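Local coordinates for protein putative alpha/beta hydrolase (Desulfitobacterium hafniense, PDB 4RPC) that is probably a hydrolase of the alpha/beta-hydrolase fold, although its natural substrate and the reaction it catalyses are not established, at residues R40-Y49 / P249-L260. Sequence-based numbering, arbitrary orientation.
Sequences RIIRDLKDRY and PEKISRLIREIL
The R257 guanidinium takes Y49 CE2 over one face, off-centre toward its rim with the two planes 68° apart, and receives the backbone O of D44 and the carboxylate of D47 at its edge. The Y49 ring has R48 CG over one face, while L260 CD1 and R257 NH1 approach it obliquely. R257's chain, extended from CG to NE, runs antiparallel past L45, whose CD2 lies 3.6 Å from R257 CG. NH2 serves both acceptors: D47 OD1 forms a salt bridge, its modelled 2.5 Å from R257 NH2 unusually short and doubtful in exact length, and D44 O accepts a long, weak but nearly straight bond. The R40 guanidinium has E250 CB over one face, 3.5 Å from R40 NH2, and D44 OD1 in plane at its edge, bonded to NE. A long salt bridge, 3.7 Å from R40 NH1 to E250 OE1, acts by charge alone, since OE1 lies well out of that plane.

Between the arginines S253 enters a hole formed by R40, I41, D44 and L45. Its OG gives a 2.9 Å hydrogen bond to D44 OD2 on the anti lone pair, so the carboxylate is held through both oxygens. CG of D44 sits anti to its carbonyl carbon (chi1 -63°), which brings the group over S253. Toward the sheet, I41 CD1 meets I252 CB at 3.8 Å; the L45 and I256 side chains cross at about a right angle, their CD1 atoms 4.1 Å apart. The axes of 40-45 and 249-259 approach to 8.6 Å, crossing at -41°, on one side of the alpha/beta-hydrolase sheet, where I41 touches strand 23-27 and I256 strand 112-119. The chemistry is thus layered: I41, I252 and I256 face the sheet, while S253–D44 and R257 to D47 and, weakly, D44 O bridge the segments; R40 and the S253 hydroxyl probably favour an ionised D44.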
# COMPACT_ATOMS: atom_id res chain seq x y z
N ARG A 40 -12.40 8.32 -3.15
CA ARG A 40 -13.26 8.70 -2.05
C ARG A 40 -12.48 9.28 -0.93
O ARG A 40 -12.93 10.25 -0.29
CB ARG A 40 -14.10 7.50 -1.59
CG ARG A 40 -15.00 7.76 -0.41
CD ARG A 40 -16.01 8.91 -0.67
NE ARG A 40 -16.76 9.20 0.55
CZ ARG A 40 -17.84 8.52 0.95
NH1 ARG A 40 -18.33 7.52 0.23
NH2 ARG A 40 -18.44 8.83 2.08
N ILE A 41 -11.29 8.75 -0.68
CA ILE A 41 -10.49 9.27 0.43
C ILE A 41 -10.11 10.71 0.15
O ILE A 41 -10.18 11.57 1.02
CB ILE A 41 -9.23 8.41 0.68
CG1 ILE A 41 -9.69 7.05 1.25
CG2 ILE A 41 -8.27 9.08 1.67
CD1 ILE A 41 -8.62 5.98 1.24
N ILE A 42 -9.67 10.97 -1.06
CA ILE A 42 -9.29 12.30 -1.45
C ILE A 42 -10.48 13.23 -1.28
O ILE A 42 -10.36 14.27 -0.65
CB ILE A 42 -8.80 12.31 -2.89
CG1 ILE A 42 -7.46 11.57 -3.00
CG2 ILE A 42 -8.65 13.72 -3.44
CD1 ILE A 42 -7.13 11.17 -4.42
N ARG A 43 -11.65 12.84 -1.81
CA ARG A 43 -12.85 13.64 -1.63
C ARG A 43 -13.17 13.95 -0.18
O ARG A 43 -13.50 15.09 0.13
CB ARG A 43 -14.08 13.01 -2.28
CG ARG A 43 -14.01 13.02 -3.80
CD ARG A 43 -15.38 12.79 -4.42
NE ARG A 43 -15.81 11.43 -4.17
CZ ARG A 43 -15.43 10.37 -4.89
NH1 ARG A 43 -14.61 10.48 -5.94
NH2 ARG A 43 -15.90 9.17 -4.56
N ASP A 44 -13.02 12.95 0.71
CA ASP A 44 -13.28 13.18 2.15
C ASP A 44 -12.26 14.09 2.85
O ASP A 44 -12.61 14.79 3.78
CB ASP A 44 -13.35 11.86 2.92
CG ASP A 44 -14.49 10.99 2.48
OD1 ASP A 44 -15.48 11.51 1.87
OD2 ASP A 44 -14.40 9.75 2.74
N LEU A 45 -10.99 14.05 2.44
CA LEU A 45 -9.97 14.81 3.14
C LEU A 45 -9.54 16.11 2.44
O LEU A 45 -8.84 16.90 3.04
CB LEU A 45 -8.74 13.91 3.37
CG LEU A 45 -9.01 12.59 4.10
CD1 LEU A 45 -7.75 11.74 4.09
CD2 LEU A 45 -9.46 12.84 5.53
N LYS A 46 -9.96 16.36 1.20
CA LYS A 46 -9.42 17.49 0.44
C LYS A 46 -9.74 18.85 1.03
O LYS A 46 -8.99 19.79 0.83
CB LYS A 46 -9.85 17.45 -1.01
CG LYS A 46 -11.32 17.68 -1.28
CD LYS A 46 -11.57 17.40 -2.75
CE LYS A 46 -13.04 17.49 -3.16
NZ LYS A 46 -13.37 18.92 -3.31
N ASP A 47 -10.87 18.95 1.74
CA ASP A 47 -11.22 20.18 2.46
C ASP A 47 -10.06 20.70 3.35
O ASP A 47 -9.85 21.88 3.48
CB ASP A 47 -12.53 20.00 3.29
CG ASP A 47 -12.37 19.01 4.50
OD1 ASP A 47 -11.92 17.84 4.34
OD2 ASP A 47 -12.72 19.41 5.64
N ARG A 48 -9.28 19.78 3.92
CA ARG A 48 -8.39 20.10 4.98
C ARG A 48 -6.92 19.66 4.73
O ARG A 48 -5.96 20.36 5.07
CB ARG A 48 -8.98 19.49 6.24
CG ARG A 48 -7.98 19.18 7.32
CD ARG A 48 -7.50 20.43 8.05
NE ARG A 48 -7.13 20.07 9.42
CZ ARG A 48 -6.21 20.68 10.16
NH1 ARG A 48 -5.53 21.75 9.70
NH2 ARG A 48 -5.97 20.21 11.38
N TYR A 49 -6.74 18.49 4.13
CA TYR A 49 -5.41 17.95 3.95
C TYR A 49 -4.81 18.16 2.60
O TYR A 49 -5.51 18.22 1.59
CB TYR A 49 -5.44 16.46 4.28
CG TYR A 49 -5.88 16.29 5.71
CD1 TYR A 49 -4.98 16.47 6.72
CD2 TYR A 49 -7.21 16.04 6.02
CE1 TYR A 49 -5.36 16.37 8.04
CE2 TYR A 49 -7.61 15.93 7.35
CZ TYR A 49 -6.67 16.10 8.35
OH TYR A 49 -7.01 16.02 9.66
N PRO A 249 -13.91 2.85 1.62
CA PRO A 249 -12.79 3.75 1.76
C PRO A 249 -13.08 4.92 2.74
O PRO A 249 -12.18 5.44 3.41
CB PRO A 249 -12.58 4.24 0.33
CG PRO A 249 -13.92 4.10 -0.33
CD PRO A 249 -14.54 2.91 0.30
N GLU A 250 -14.34 5.30 2.86
CA GLU A 250 -14.72 6.30 3.84
C GLU A 250 -14.32 5.93 5.28
O GLU A 250 -14.05 6.84 6.05
CB GLU A 250 -16.20 6.68 3.72
CG GLU A 250 -17.21 5.61 4.12
CD GLU A 250 -17.46 4.56 3.05
OE1 GLU A 250 -16.87 4.61 1.94
OE2 GLU A 250 -18.27 3.67 3.36
N LYS A 251 -14.21 4.65 5.63
CA LYS A 251 -13.67 4.31 6.97
C LYS A 251 -12.18 4.56 7.07
O LYS A 251 -11.66 4.76 8.16
CB LYS A 251 -13.90 2.87 7.37
CG LYS A 251 -15.34 2.46 7.39
CD LYS A 251 -15.45 1.04 7.91
CE LYS A 251 -16.90 0.57 7.85
NZ LYS A 251 -17.08 -0.57 8.76
N ILE A 252 -11.47 4.48 5.95
CA ILE A 252 -10.06 4.83 5.97
C ILE A 252 -9.93 6.33 6.22
O ILE A 252 -9.11 6.73 7.01
CB ILE A 252 -9.27 4.48 4.65
CG1 ILE A 252 -9.40 3.00 4.22
CG2 ILE A 252 -7.81 4.82 4.82
CD1 ILE A 252 -8.92 1.99 5.20
N SER A 253 -10.70 7.15 5.50
CA SER A 253 -10.77 8.62 5.74
C SER A 253 -10.97 9.01 7.17
O SER A 253 -10.31 9.88 7.69
CB SER A 253 -11.93 9.25 5.00
OG SER A 253 -11.70 9.07 3.65
N ARG A 254 -11.96 8.38 7.78
CA ARG A 254 -12.31 8.68 9.17
C ARG A 254 -11.13 8.34 10.06
O ARG A 254 -10.74 9.08 10.93
CB ARG A 254 -13.52 7.84 9.56
CG ARG A 254 -14.47 8.49 10.51
CD ARG A 254 -15.90 8.06 10.22
NE ARG A 254 -16.47 7.28 11.31
CZ ARG A 254 -16.94 7.79 12.44
NH1 ARG A 254 -16.89 9.10 12.68
NH2 ARG A 254 -17.45 6.98 13.34
N LEU A 255 -10.53 7.20 9.83
CA LEU A 255 -9.42 6.77 10.65
C LEU A 255 -8.20 7.71 10.54
O LEU A 255 -7.55 8.03 11.54
CB LEU A 255 -9.03 5.37 10.21
CG LEU A 255 -8.07 4.61 11.10
CD1 LEU A 255 -8.49 4.70 12.56
CD2 LEU A 255 -8.02 3.15 10.64
N ILE A 256 -7.90 8.15 9.32
CA ILE A 256 -6.82 9.11 9.12
C ILE A 256 -7.06 10.40 9.94
O ILE A 256 -6.17 10.90 10.62
CB ILE A 256 -6.60 9.45 7.63
CG1 ILE A 256 -5.96 8.26 6.92
CG2 ILE A 256 -5.65 10.62 7.50
CD1 ILE A 256 -5.92 8.36 5.40
N ARG A 257 -8.28 10.92 9.87
CA ARG A 257 -8.67 12.12 10.64
C ARG A 257 -8.52 11.86 12.11
O ARG A 257 -7.99 12.69 12.82
CB ARG A 257 -10.14 12.53 10.40
CG ARG A 257 -10.43 13.14 9.03
CD ARG A 257 -11.82 13.80 8.94
NE ARG A 257 -11.95 14.64 7.72
CZ ARG A 257 -11.70 15.95 7.66
NH1 ARG A 257 -11.32 16.63 8.74
NH2 ARG A 257 -11.82 16.60 6.49
N GLU A 258 -8.96 10.69 12.57
CA GLU A 258 -8.91 10.33 14.01
C GLU A 258 -7.51 10.23 14.53
O GLU A 258 -7.20 10.79 15.53
CB GLU A 258 -9.60 8.97 14.26
CG GLU A 258 -11.12 8.99 14.17
CD GLU A 258 -11.72 7.58 14.24
OE1 GLU A 258 -10.98 6.58 13.96
OE2 GLU A 258 -12.93 7.48 14.57
N ILE A 259 -6.66 9.53 13.80
CA ILE A 259 -5.23 9.42 14.15
C ILE A 259 -4.52 10.75 14.10
O ILE A 259 -3.57 10.97 14.82
CB ILE A 259 -4.55 8.44 13.16
CG1 ILE A 259 -4.98 7.00 13.48
CG2 ILE A 259 -3.03 8.60 13.13
CD1 ILE A 259 -4.70 6.03 12.33
N LEU A 260 -4.95 11.65 13.23
CA LEU A 260 -4.35 12.97 13.19
C LEU A 260 -4.97 13.99 14.17
O LEU A 260 -4.85 15.20 14.01
CB LEU A 260 -4.38 13.50 11.76
CG LEU A 260 -3.56 12.67 10.78
CD1 LEU A 260 -3.60 13.33 9.41
CD2 LEU A 260 -2.12 12.53 11.30